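Local coordinates for protein putative alpha-L-fucosidase (PDB 4H41) that is a putative alpha-L-fucosidase of a gut bacterium, built on a TIM-barrel domain of unassigned function and probably acting on host glycans, at residues 34-40 against 307-313; 46-51 against 314-320; 62-66 against 330-334; 76-80 against 123-128. All coordinates share one frame; numbering follows the deposited sequence.

Contact 1. Residues 34-40 against 307-313; sequences ITGTFLD and KAITFEF
T37 and T310 sit side by side, their side chains on the same face, where the first strand of the TIM barrel, 34-39, meets the last, 307-310, the parallel seam that closes the eight-stranded sheet. F38 N donates to T310 O at 3.0 Å, and T310 N returns a bond to G36 O. The hydroxyl of T37 links both segments: with OG1 anti to the backbone N (chi1 -176°), it receives F313 N at 2.9 Å while giving its proton to F38 O on an in-plane lone pair, so this buried oxygen both donates and accepts. T310 sends CG2 against I34 CG2, the side chains crossing at nearly a right angle, while its OG1 turns to A274 O. I309, on the face opposite T37 and T310, packs CD1 on F38 CE2 at 3.6 Å. A CB on G36 would collide with I309 CG2. At one end of the seam K307, bent only at its last torsion, brings NZ to T35 OG1 at 2.8 Å and forms a salt bridge with D69. A cis peptide precedes E312, whose CB lies over one face of the F311 ring. D40 OD1 lies at the edge of that ring, the ring and carboxylate planes almost perpendicular. E312, also hydrogen-bonded to H315, accepts D40 N on the anti side of OE2 at 2.8 Å, 33° out of the carboxylate plane.

Contact 2. Residues 46-51 against 314-320; sequences IPHQNW and SHFMSPQ
H315 donates from NE2 to P47 O at 2.9 Å, nearly in line with the carbonyl, with ND1 hydrogen-bonded to E312 OE1; both ring nitrogens are thus engaged and the imidazole is fixed in rotation. Q49 supplies the second direct bond, NE2 to S314 O at 3.1 Å, approaching from well above the carbonyl plane. Its OE1 takes the backbone N of A322 and a water that also joins W51 NE1 to Q320 O. I46 CG2 sits over one face of the imidazole, 3.4 Å from its centroid in a CH-pi contact, and the Q49 amide lies over the opposite face. Q49 NE2 also stands over the rim of one face of the W51 indole, whose other face carries the extended Q320 side chain, its amide tilted 31° from the ring and its NE2 hydrogen-bonded to E55 O. I46 CD1 reaches the edge of the F316 ring. S318 OG, also hydrogen-bonded to D59, accepts Q320 N in an ST turn. N50 hydrogen-bonds F290 and I288 of the second subunit, placing this loop at a subunit interface. The arrangement joins the beta-alpha connections, one a loop and one with a short helix, that follow the first and eighth strands of the TIM barrel.

Contact 3. Residues 62-66 against 330-334; sequences HMKRI and YDRYR
I66 and R334 bring the backbones nearest each other, their CA atoms 7.4 Å apart, where the end of helix 53-65 meets helix 324-337; these are the first and last helices in the outer layer of the TIM barrel. Y330 reaches across, its CG anti to the backbone N (chi1 -174°), and donates from OH to H62 O at 2.7 Å on an in-plane lone pair of the carbonyl. A water joins that hydroxyl to H62 ND1 and R65 NH1. The aliphatic part of R65 runs by the phenol oxygen, CD at 3.4 Å from Y330 OH. Alongside, I66 places CG2 against Y330 CE1 at 3.6 Å and CD1 near Y333 CE1. The fully extended R65 lays its guanidinium on that of R334, which bends at chi3 to meet it; the centres are 3.8 Å apart and the planes 23° from parallel. Two like charges can stack in this way probably because the C-terminal end of the chain lies beside them: R65 NH2 forms a salt bridge with the terminal carboxylate of K340, and R334 NH1 bonds I339 O. With an alanine at R334, the R65 guanidinium would probably lose its stacking partner and I339 O its donor. A water bridges the two segments, 2.7 Å from I66 O and 2.6 Å from Y333 OH, which also hydrogen-bonds I34 N of the first strand.

Contact 4. Residues 76-80 against 123-128; sequences SGYRK and SGRYWD
The turn of a small beta hairpin, strands 77-78 and 81-82, leans on the N-terminal turn of helix 125-129, both belonging to loops that follow barrel strands; R79 and D128 tie them together. The R79 guanidinium meets the D128 carboxylate end-on, NH1 to OD2 and NH2 to OD1, each pair at 3.0 Å. The NH1 bond is almost straight at 176°, and both oxygens are met on their syn sides, with the two planes 28° apart. A third bond, from R79 NE to Y78 OH at 3.0 Å, lies near the guanidinium plane, so all three nitrogens are held and the group cannot readily turn. With its chain extended from CG to NE, R79 runs by S123 O, 3.6 Å from R79 CG, and sets one guanidinium face over G124 CA. G124, the N-cap residue, has backbone angles at which a CB would press on the preceding carbonyl O; that CB would also strike R79 NH1. A methionine in place of R79 would probably leave the D128 carboxylate without its paired charge and Y78 OH without the NE donor. Y78 turns the edge of its ring to W127, Y78 CE1 standing 4.2 Å from W127 CD1, the two side chains roughly perpendicular. Y78 also lies beside a bound pentaethylene glycol, probably from the crystallisation liquor. W127 NE1 bonds D122, a residue whose backbone is hydrogen-bonded to G77 and R79; the hairpin thus rests on the chain between strand 115-119 and helix 125-129, with helix 136-151 touching S76 and S123.

Overall arrangement
From the N terminus, the chain passes through strand 34-39, loop 46-51 and helix 53-65, and each of these receives a partner from the C-terminal end. Contact 1 closes the barrel by setting strand 307-310 beside the first strand, contact 2 joins the loop after the first strand to the short helix and turn after the eighth, and contact 3 pairs the first and last outer helices. Their segments alternate along the chain, so the three loops cross, and the contacts touch one another: F313 packs on M63, and M317 on Y333. Contact 4 closes a shorter loop of 42 residues within all three, linking excursions after the second and third strands, about 33 Å from contact 3 between centres.

Contact 1. Residues 34-40 against 307-313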
# COMPACT_ATOMS: atom_id res chain seq x y z
N ILE B 34 -21.83 9.34 -11.49
CA ILE B 34 -20.62 9.18 -12.32
C ILE B 34 -21.03 8.47 -13.60
O ILE B 34 -21.56 7.36 -13.56
CB ILE B 34 -19.52 8.42 -11.52
CG1 ILE B 34 -18.96 9.35 -10.41
CG2 ILE B 34 -18.37 8.00 -12.44
CD1 ILE B 34 -18.23 8.65 -9.36
N THR B 35 -20.83 9.10 -14.73
CA THR B 35 -21.20 8.52 -16.01
C THR B 35 -20.00 8.39 -16.96
O THR B 35 -20.16 7.99 -18.10
CB THR B 35 -22.33 9.31 -16.67
OG1 THR B 35 -21.87 10.64 -16.90
CG2 THR B 35 -23.64 9.25 -15.87
N GLY B 36 -18.81 8.66 -16.46
CA GLY B 36 -17.58 8.45 -17.20
C GLY B 36 -16.45 8.04 -16.30
O GLY B 36 -16.45 8.32 -15.10
N THR B 37 -15.47 7.29 -16.87
CA THR B 37 -14.28 6.96 -16.12
C THR B 37 -13.08 7.02 -17.01
O THR B 37 -13.17 6.70 -18.21
CB THR B 37 -14.36 5.58 -15.45
OG1 THR B 37 -13.18 5.37 -14.65
CG2 THR B 37 -14.54 4.46 -16.42
N PHE B 38 -11.96 7.40 -16.41
CA PHE B 38 -10.68 7.21 -17.04
C PHE B 38 -10.38 5.74 -17.05
O PHE B 38 -10.90 4.96 -16.24
CB PHE B 38 -9.56 7.95 -16.35
CG PHE B 38 -9.64 9.44 -16.59
CD1 PHE B 38 -9.12 10.01 -17.74
CD2 PHE B 38 -10.29 10.27 -15.69
CE1 PHE B 38 -9.17 11.38 -17.95
CE2 PHE B 38 -10.36 11.66 -15.91
CZ PHE B 38 -9.81 12.20 -17.05
N LEU B 39 -9.52 5.38 -17.98
CA LEU B 39 -8.88 4.09 -18.13
C LEU B 39 -7.43 4.44 -17.90
O LEU B 39 -6.86 5.13 -18.75
CB LEU B 39 -9.13 3.49 -19.54
CG LEU B 39 -10.57 3.37 -20.00
CD1 LEU B 39 -10.61 3.13 -21.49
CD2 LEU B 39 -11.29 2.30 -19.24
N ASP B 40 -6.82 4.00 -16.79
CA ASP B 40 -5.50 4.47 -16.40
C ASP B 40 -4.36 3.81 -17.15
O ASP B 40 -3.57 3.05 -16.58
CB ASP B 40 -5.32 4.31 -14.89
CG ASP B 40 -4.07 5.01 -14.38
OD1 ASP B 40 -3.70 6.07 -14.94
OD2 ASP B 40 -3.48 4.52 -13.40
N LYS B 307 -21.74 16.90 -15.90
CA LYS B 307 -21.33 15.51 -15.89
C LYS B 307 -20.30 15.24 -14.84
O LYS B 307 -19.48 16.11 -14.51
CB LYS B 307 -20.72 15.11 -17.27
CG LYS B 307 -20.56 13.60 -17.53
CD LYS B 307 -19.87 13.35 -18.89
CE LYS B 307 -19.85 11.90 -19.35
NZ LYS B 307 -21.20 11.33 -19.52
N ALA B 308 -20.32 14.02 -14.28
CA ALA B 308 -19.27 13.58 -13.36
C ALA B 308 -18.54 12.42 -14.00
O ALA B 308 -19.16 11.46 -14.47
CB ALA B 308 -19.81 13.20 -12.00
N ILE B 309 -17.23 12.50 -14.02
CA ILE B 309 -16.37 11.40 -14.45
C ILE B 309 -15.51 11.07 -13.23
O ILE B 309 -15.49 11.84 -12.27
CB ILE B 309 -15.55 11.75 -15.72
CG1 ILE B 309 -14.46 12.81 -15.43
CG2 ILE B 309 -16.51 12.18 -16.84
CD1 ILE B 309 -13.55 13.11 -16.64
N THR B 310 -14.76 9.97 -13.27
CA THR B 310 -13.88 9.65 -12.16
C THR B 310 -12.55 9.10 -12.62
O THR B 310 -12.48 8.35 -13.60
CB THR B 310 -14.56 8.59 -11.21
OG1 THR B 310 -13.77 8.37 -10.04
CG2 THR B 310 -14.79 7.23 -11.88
N PHE B 311 -11.52 9.47 -11.89
CA PHE B 311 -10.23 8.77 -11.85
C PHE B 311 -10.33 7.96 -10.55
O PHE B 311 -10.28 8.55 -9.48
CB PHE B 311 -9.03 9.70 -11.87
CG PHE B 311 -7.74 8.94 -12.03
CD1 PHE B 311 -7.15 8.32 -10.94
CD2 PHE B 311 -7.22 8.68 -13.29
CE1 PHE B 311 -6.04 7.50 -11.10
CE2 PHE B 311 -6.10 7.88 -13.45
CZ PHE B 311 -5.51 7.30 -12.35
N GLU B 312 -10.51 6.64 -10.59
CA GLU B 312 -10.58 5.76 -11.76
C GLU B 312 -11.37 4.54 -11.38
O GLU B 312 -11.09 3.95 -10.33
CB GLU B 312 -9.16 5.36 -12.21
CG GLU B 312 -9.13 4.64 -13.55
CD GLU B 312 -8.50 3.26 -13.61
OE1 GLU B 312 -8.36 2.63 -12.54
OE2 GLU B 312 -8.18 2.79 -14.72
N PHE B 313 -12.32 4.16 -12.18
CA PHE B 313 -13.20 3.04 -11.83
C PHE B 313 -12.45 1.73 -11.60
O PHE B 313 -12.69 1.09 -10.56
CB PHE B 313 -14.25 2.83 -12.89
CG PHE B 313 -15.20 1.70 -12.61
CD1 PHE B 313 -14.92 0.41 -13.06
CD2 PHE B 313 -16.39 1.92 -11.95
CE1 PHE B 313 -15.79 -0.64 -12.77
CE2 PHE B 313 -17.24 0.86 -11.64
CZ PHE B 313 -16.94 -0.41 -12.08
O HOH W 1 -22.65 12.38 -14.87

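Contact 2. Residues 46-51 against 314-320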
# COMPACT_ATOMS: atom_id res chain seq x y z
N ILE B 46 -0.10 4.65 -10.62
CA ILE B 46 -0.99 3.64 -10.02
C ILE B 46 -0.48 2.26 -10.47
O ILE B 46 -0.47 1.98 -11.68
CB ILE B 46 -2.45 3.84 -10.44
CG1 ILE B 46 -2.94 5.30 -10.21
CG2 ILE B 46 -3.34 2.81 -9.73
CD1 ILE B 46 -2.82 5.80 -8.75
N PRO B 47 -0.15 1.37 -9.52
CA PRO B 47 0.40 0.06 -9.90
C PRO B 47 -0.54 -0.71 -10.80
O PRO B 47 -1.77 -0.64 -10.68
CB PRO B 47 0.64 -0.64 -8.57
CG PRO B 47 0.91 0.49 -7.63
CD PRO B 47 -0.05 1.56 -8.05
N HIS B 48 0.05 -1.37 -11.77
CA HIS B 48 -0.69 -2.08 -12.83
C HIS B 48 -1.39 -3.30 -12.29
O HIS B 48 -0.80 -4.05 -11.47
CB HIS B 48 0.31 -2.47 -13.93
CG HIS B 48 -0.31 -2.83 -15.25
ND1 HIS B 48 -1.04 -1.92 -15.98
CD2 HIS B 48 -0.22 -3.98 -15.96
CE1 HIS B 48 -1.38 -2.54 -17.12
NE2 HIS B 48 -0.93 -3.78 -17.15
N GLN B 49 -2.62 -3.57 -12.76
CA GLN B 49 -3.36 -4.76 -12.28
C GLN B 49 -3.10 -6.00 -13.14
O GLN B 49 -3.55 -7.06 -12.78
CB GLN B 49 -4.86 -4.51 -12.16
CG GLN B 49 -5.15 -3.37 -11.19
CD GLN B 49 -6.55 -3.43 -10.68
OE1 GLN B 49 -6.85 -4.23 -9.83
NE2 GLN B 49 -7.42 -2.59 -11.19
N ASN B 50 -2.40 -5.87 -14.27
CA ASN B 50 -1.99 -6.97 -15.15
C ASN B 50 -3.21 -7.68 -15.75
O ASN B 50 -3.20 -8.88 -15.99
CB ASN B 50 -1.07 -7.95 -14.41
CG ASN B 50 0.28 -7.30 -14.22
OD1 ASN B 50 0.90 -6.95 -15.22
ND2 ASN B 50 0.77 -7.21 -12.99
N TRP B 51 -4.22 -6.90 -16.06
CA TRP B 51 -5.42 -7.42 -16.70
C TRP B 51 -5.20 -7.64 -18.18
O TRP B 51 -4.44 -6.91 -18.82
CB TRP B 51 -6.58 -6.44 -16.52
CG TRP B 51 -7.15 -6.36 -15.15
CD1 TRP B 51 -6.79 -7.09 -14.05
CD2 TRP B 51 -8.20 -5.49 -14.74
NE1 TRP B 51 -7.55 -6.69 -12.97
CE2 TRP B 51 -8.47 -5.76 -13.38
CE3 TRP B 51 -8.98 -4.54 -15.41
CZ2 TRP B 51 -9.42 -5.03 -12.65
CZ3 TRP B 51 -9.93 -3.83 -14.69
CH2 TRP B 51 -10.14 -4.09 -13.32
N SER B 314 -11.63 1.30 -12.56
CA SER B 314 -11.02 -0.04 -12.49
C SER B 314 -10.24 -0.33 -11.20
O SER B 314 -10.26 -1.46 -10.74
CB SER B 314 -10.15 -0.32 -13.70
OG SER B 314 -10.98 -0.23 -14.85
N HIS B 315 -9.49 0.63 -10.69
CA HIS B 315 -8.75 0.44 -9.45
C HIS B 315 -9.56 0.77 -8.22
O HIS B 315 -9.37 0.14 -7.16
CB HIS B 315 -7.49 1.32 -9.42
CG HIS B 315 -6.37 0.83 -10.28
ND1 HIS B 315 -6.34 1.08 -11.63
CD2 HIS B 315 -5.26 0.14 -9.95
CE1 HIS B 315 -5.22 0.54 -12.08
NE2 HIS B 315 -4.52 0.00 -11.09
N PHE B 316 -10.35 1.85 -8.29
CA PHE B 316 -10.93 2.40 -7.08
C PHE B 316 -12.41 2.18 -6.86
O PHE B 316 -12.84 2.38 -5.73
CB PHE B 316 -10.58 3.88 -6.98
CG PHE B 316 -9.07 4.06 -7.03
CD1 PHE B 316 -8.28 3.62 -5.99
CD2 PHE B 316 -8.45 4.65 -8.12
CE1 PHE B 316 -6.89 3.76 -6.02
CE2 PHE B 316 -7.05 4.81 -8.14
CZ PHE B 316 -6.29 4.32 -7.11
N MSE B 317 -13.18 1.70 -7.85
CA MSE B 317 -14.59 1.39 -7.66
C MSE B 317 -15.00 0.05 -8.18
O MSE B 317 -16.15 -0.31 -8.05
CB MSE B 317 -15.48 2.46 -8.32
CG MSE B 317 -15.19 3.83 -7.88
SE MSE B 317 -16.45 5.13 -8.72
CE MSE B 317 -18.12 4.41 -7.99
N SER B 318 -14.10 -0.71 -8.75
CA SER B 318 -14.54 -1.95 -9.38
C SER B 318 -14.61 -3.13 -8.44
O SER B 318 -13.66 -3.39 -7.73
CB SER B 318 -13.59 -2.33 -10.50
OG SER B 318 -13.92 -3.61 -11.03
N PRO B 319 -15.64 -3.99 -8.58
CA PRO B 319 -15.63 -5.28 -7.85
C PRO B 319 -14.45 -6.19 -8.21
O PRO B 319 -14.10 -7.09 -7.44
CB PRO B 319 -16.96 -5.94 -8.32
CG PRO B 319 -17.83 -4.82 -8.69
CD PRO B 319 -16.89 -3.80 -9.33
N GLN B 320 -13.79 -5.94 -9.36
CA GLN B 320 -12.64 -6.72 -9.80
C GLN B 320 -11.31 -6.16 -9.33
O GLN B 320 -10.28 -6.84 -9.48
CB GLN B 320 -12.66 -6.73 -11.34
CG GLN B 320 -11.77 -7.80 -11.94
CD GLN B 320 -11.94 -7.92 -13.44
OE1 GLN B 320 -11.57 -8.94 -13.99
NE2 GLN B 320 -12.45 -6.90 -14.15
O HOH W 2 -7.22 -6.93 -10.09

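Contact 3. Residues 62-66 against 330-334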
# COMPACT_ATOMS: atom_id res chain seq x y z
N HIS B 62 -19.11 -4.20 -15.38
CA HIS B 62 -19.32 -3.58 -14.05
C HIS B 62 -19.61 -2.09 -14.23
O HIS B 62 -20.44 -1.52 -13.53
CB HIS B 62 -18.11 -3.79 -13.08
CG HIS B 62 -17.83 -5.21 -12.67
ND1 HIS B 62 -18.83 -6.04 -12.20
CD2 HIS B 62 -16.65 -5.87 -12.59
CE1 HIS B 62 -18.25 -7.20 -11.91
NE2 HIS B 62 -16.93 -7.14 -12.14
N MSE B 63 -18.95 -1.45 -15.23
CA MSE B 63 -19.19 -0.04 -15.53
C MSE B 63 -20.57 0.18 -16.08
O MSE B 63 -21.28 1.08 -15.64
CB MSE B 63 -18.17 0.47 -16.57
CG MSE B 63 -16.74 0.54 -16.07
SE MSE B 63 -15.63 0.93 -17.64
CE MSE B 63 -13.91 0.42 -16.91
N LYS B 64 -20.98 -0.67 -17.02
CA LYS B 64 -22.29 -0.54 -17.65
C LYS B 64 -23.42 -0.65 -16.64
O LYS B 64 -24.41 0.10 -16.73
CB LYS B 64 -22.46 -1.60 -18.74
CG LYS B 64 -23.70 -1.44 -19.62
CD LYS B 64 -23.55 -0.28 -20.55
CE LYS B 64 -24.69 -0.12 -21.52
NZ LYS B 64 -24.42 1.07 -22.35
N ARG B 65 -23.27 -1.55 -15.67
CA ARG B 65 -24.29 -1.73 -14.63
C ARG B 65 -24.61 -0.43 -13.90
O ARG B 65 -25.75 -0.23 -13.51
CB ARG B 65 -23.82 -2.78 -13.65
CG ARG B 65 -24.83 -3.11 -12.59
CD ARG B 65 -24.31 -4.18 -11.70
NE ARG B 65 -25.30 -4.54 -10.69
CZ ARG B 65 -25.09 -5.41 -9.71
NH1 ARG B 65 -23.91 -6.02 -9.59
NH2 ARG B 65 -26.06 -5.69 -8.86
N ILE B 66 -23.62 0.44 -13.65
CA ILE B 66 -23.88 1.68 -12.94
C ILE B 66 -24.11 2.89 -13.84
O ILE B 66 -24.27 4.00 -13.33
CB ILE B 66 -22.79 1.99 -11.87
CG1 ILE B 66 -21.40 2.21 -12.48
CG2 ILE B 66 -22.76 0.92 -10.82
CD1 ILE B 66 -20.43 2.93 -11.53
N TYR B 330 -18.22 0.25 -4.45
CA TYR B 330 -19.21 0.03 -5.52
C TYR B 330 -20.57 -0.30 -4.91
O TYR B 330 -21.57 0.25 -5.35
CB TYR B 330 -18.73 -1.12 -6.40
CG TYR B 330 -19.55 -1.40 -7.64
CD1 TYR B 330 -19.26 -0.76 -8.84
CD2 TYR B 330 -20.45 -2.45 -7.67
CE1 TYR B 330 -19.90 -1.12 -10.02
CE2 TYR B 330 -21.11 -2.80 -8.85
CZ TYR B 330 -20.80 -2.16 -10.03
OH TYR B 330 -21.42 -2.54 -11.19
N ASP B 331 -20.60 -1.14 -3.88
CA ASP B 331 -21.84 -1.50 -3.18
C ASP B 331 -22.45 -0.30 -2.46
O ASP B 331 -23.64 -0.09 -2.57
CB ASP B 331 -21.59 -2.63 -2.19
CG ASP B 331 -21.21 -3.96 -2.81
OD1 ASP B 331 -21.40 -4.12 -4.05
OD2 ASP B 331 -20.68 -4.83 -2.07
N ARG B 332 -21.65 0.50 -1.76
CA ARG B 332 -22.17 1.71 -1.06
C ARG B 332 -22.73 2.71 -2.07
O ARG B 332 -23.76 3.35 -1.81
CB ARG B 332 -21.08 2.39 -0.22
CG ARG B 332 -20.42 1.55 0.86
CD ARG B 332 -21.30 1.13 2.04
NE ARG B 332 -22.28 0.08 1.71
CZ ARG B 332 -22.01 -1.20 1.46
NH1 ARG B 332 -20.76 -1.66 1.53
NH2 ARG B 332 -22.98 -2.03 1.14
N TYR B 333 -22.05 2.85 -3.21
CA TYR B 333 -22.46 3.73 -4.32
C TYR B 333 -23.79 3.29 -4.89
O TYR B 333 -24.72 4.10 -5.04
CB TYR B 333 -21.35 3.73 -5.38
CG TYR B 333 -21.62 4.61 -6.56
CD1 TYR B 333 -22.32 4.14 -7.65
CD2 TYR B 333 -21.17 5.93 -6.58
CE1 TYR B 333 -22.58 4.96 -8.75
CE2 TYR B 333 -21.37 6.74 -7.70
CZ TYR B 333 -22.11 6.26 -8.77
OH TYR B 333 -22.38 7.08 -9.82
N ARG B 334 -23.94 2.00 -5.17
CA ARG B 334 -25.21 1.49 -5.68
C ARG B 334 -26.34 1.65 -4.71
O ARG B 334 -27.48 1.87 -5.13
CB ARG B 334 -25.08 -0.01 -6.04
CG ARG B 334 -24.27 -0.26 -7.30
CD ARG B 334 -24.68 -1.52 -7.99
NE ARG B 334 -24.52 -2.67 -7.11
CZ ARG B 334 -25.50 -3.38 -6.56
NH1 ARG B 334 -26.77 -3.07 -6.79
NH2 ARG B 334 -25.22 -4.42 -5.79
O HOH W 3 -21.37 -5.71 -11.01
O HOH W 4 -23.32 6.11 -12.00

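Contact 4. Residues 76-80 against 123-128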
# COMPACT_ATOMS: atom_id res chain seq x y z
N SER B 76 -2.19 8.22 -24.31
CA SER B 76 -1.84 7.23 -25.30
C SER B 76 -0.38 6.78 -25.23
O SER B 76 -0.04 5.70 -25.72
CB SER B 76 -2.19 7.72 -26.70
OG SER B 76 -1.58 8.96 -27.00
N GLY B 77 0.44 7.57 -24.59
CA GLY B 77 1.77 7.17 -24.18
C GLY B 77 2.29 8.07 -23.08
O GLY B 77 1.76 9.16 -22.82
N TYR B 78 3.30 7.59 -22.41
CA TYR B 78 3.97 8.34 -21.37
C TYR B 78 5.47 8.06 -21.50
O TYR B 78 5.90 6.93 -21.27
CB TYR B 78 3.43 8.01 -19.99
CG TYR B 78 4.18 8.73 -18.90
CD1 TYR B 78 4.37 10.12 -18.95
CD2 TYR B 78 4.78 8.04 -17.87
CE1 TYR B 78 5.11 10.78 -17.98
CE2 TYR B 78 5.52 8.69 -16.88
CZ TYR B 78 5.69 10.06 -16.95
OH TYR B 78 6.46 10.74 -16.05
N ARG B 79 6.23 9.07 -21.93
CA ARG B 79 7.67 8.93 -22.18
C ARG B 79 7.87 7.75 -23.17
O ARG B 79 7.29 7.82 -24.26
CB ARG B 79 8.46 8.78 -20.88
CG ARG B 79 8.35 10.02 -19.98
CD ARG B 79 9.20 9.89 -18.73
NE ARG B 79 8.94 10.95 -17.76
CZ ARG B 79 9.55 12.13 -17.70
NH1 ARG B 79 10.48 12.46 -18.58
NH2 ARG B 79 9.21 13.01 -16.76
N LYS B 80 8.59 6.66 -22.83
CA LYS B 80 8.83 5.58 -23.81
C LYS B 80 7.75 4.48 -23.82
O LYS B 80 7.81 3.59 -24.66
CB LYS B 80 10.20 4.97 -23.63
CG LYS B 80 11.28 5.98 -24.01
CD LYS B 80 12.68 5.36 -24.09
CE LYS B 80 13.63 6.29 -24.80
NZ LYS B 80 14.98 5.70 -24.95
N SER B 123 4.92 13.31 -23.36
CA SER B 123 6.35 13.01 -23.60
C SER B 123 7.24 13.07 -22.38
O SER B 123 8.38 12.62 -22.48
CB SER B 123 6.94 13.97 -24.64
OG SER B 123 7.22 15.25 -24.08
N GLY B 124 6.79 13.70 -21.31
CA GLY B 124 7.59 13.92 -20.12
C GLY B 124 8.32 15.26 -20.12
O GLY B 124 8.75 15.72 -19.07
N ARG B 125 8.42 15.93 -21.28
CA ARG B 125 9.14 17.21 -21.43
C ARG B 125 8.48 18.33 -20.64
O ARG B 125 9.18 19.12 -20.00
CB ARG B 125 9.23 17.62 -22.90
CG ARG B 125 10.17 16.73 -23.70
CD ARG B 125 10.32 17.22 -25.14
NE ARG B 125 10.85 16.14 -25.99
CZ ARG B 125 10.15 15.31 -26.76
NH1 ARG B 125 8.84 15.45 -26.87
NH2 ARG B 125 10.77 14.36 -27.46
N TYR B 126 7.15 18.40 -20.65
CA TYR B 126 6.45 19.39 -19.84
C TYR B 126 6.73 19.12 -18.34
O TYR B 126 7.08 20.04 -17.60
CB TYR B 126 4.94 19.37 -20.13
CG TYR B 126 4.10 19.87 -18.98
CD1 TYR B 126 4.19 21.19 -18.54
CD2 TYR B 126 3.19 19.05 -18.35
CE1 TYR B 126 3.42 21.66 -17.49
CE2 TYR B 126 2.41 19.51 -17.29
CZ TYR B 126 2.50 20.82 -16.88
OH TYR B 126 1.75 21.32 -15.83
N TRP B 127 6.60 17.87 -17.90
CA TRP B 127 6.86 17.56 -16.48
C TRP B 127 8.31 17.93 -16.07
O TRP B 127 8.52 18.39 -14.96
CB TRP B 127 6.60 16.09 -16.18
CG TRP B 127 5.15 15.73 -16.30
CD1 TRP B 127 4.61 14.83 -17.17
CD2 TRP B 127 4.06 16.30 -15.58
NE1 TRP B 127 3.25 14.78 -17.02
CE2 TRP B 127 2.87 15.70 -16.06
CE3 TRP B 127 3.96 17.25 -14.54
CZ2 TRP B 127 1.61 16.03 -15.57
CZ3 TRP B 127 2.69 17.56 -14.03
CH2 TRP B 127 1.55 16.90 -14.49
N ASP B 128 9.26 17.77 -16.97
CA ASP B 128 10.66 18.08 -16.69
C ASP B 128 11.01 19.57 -16.78
O ASP B 128 12.07 19.95 -16.29
CB ASP B 128 11.57 17.30 -17.64
CG ASP B 128 11.52 15.80 -17.42
OD1 ASP B 128 10.98 15.37 -16.37
OD2 ASP B 128 11.92 15.04 -18.33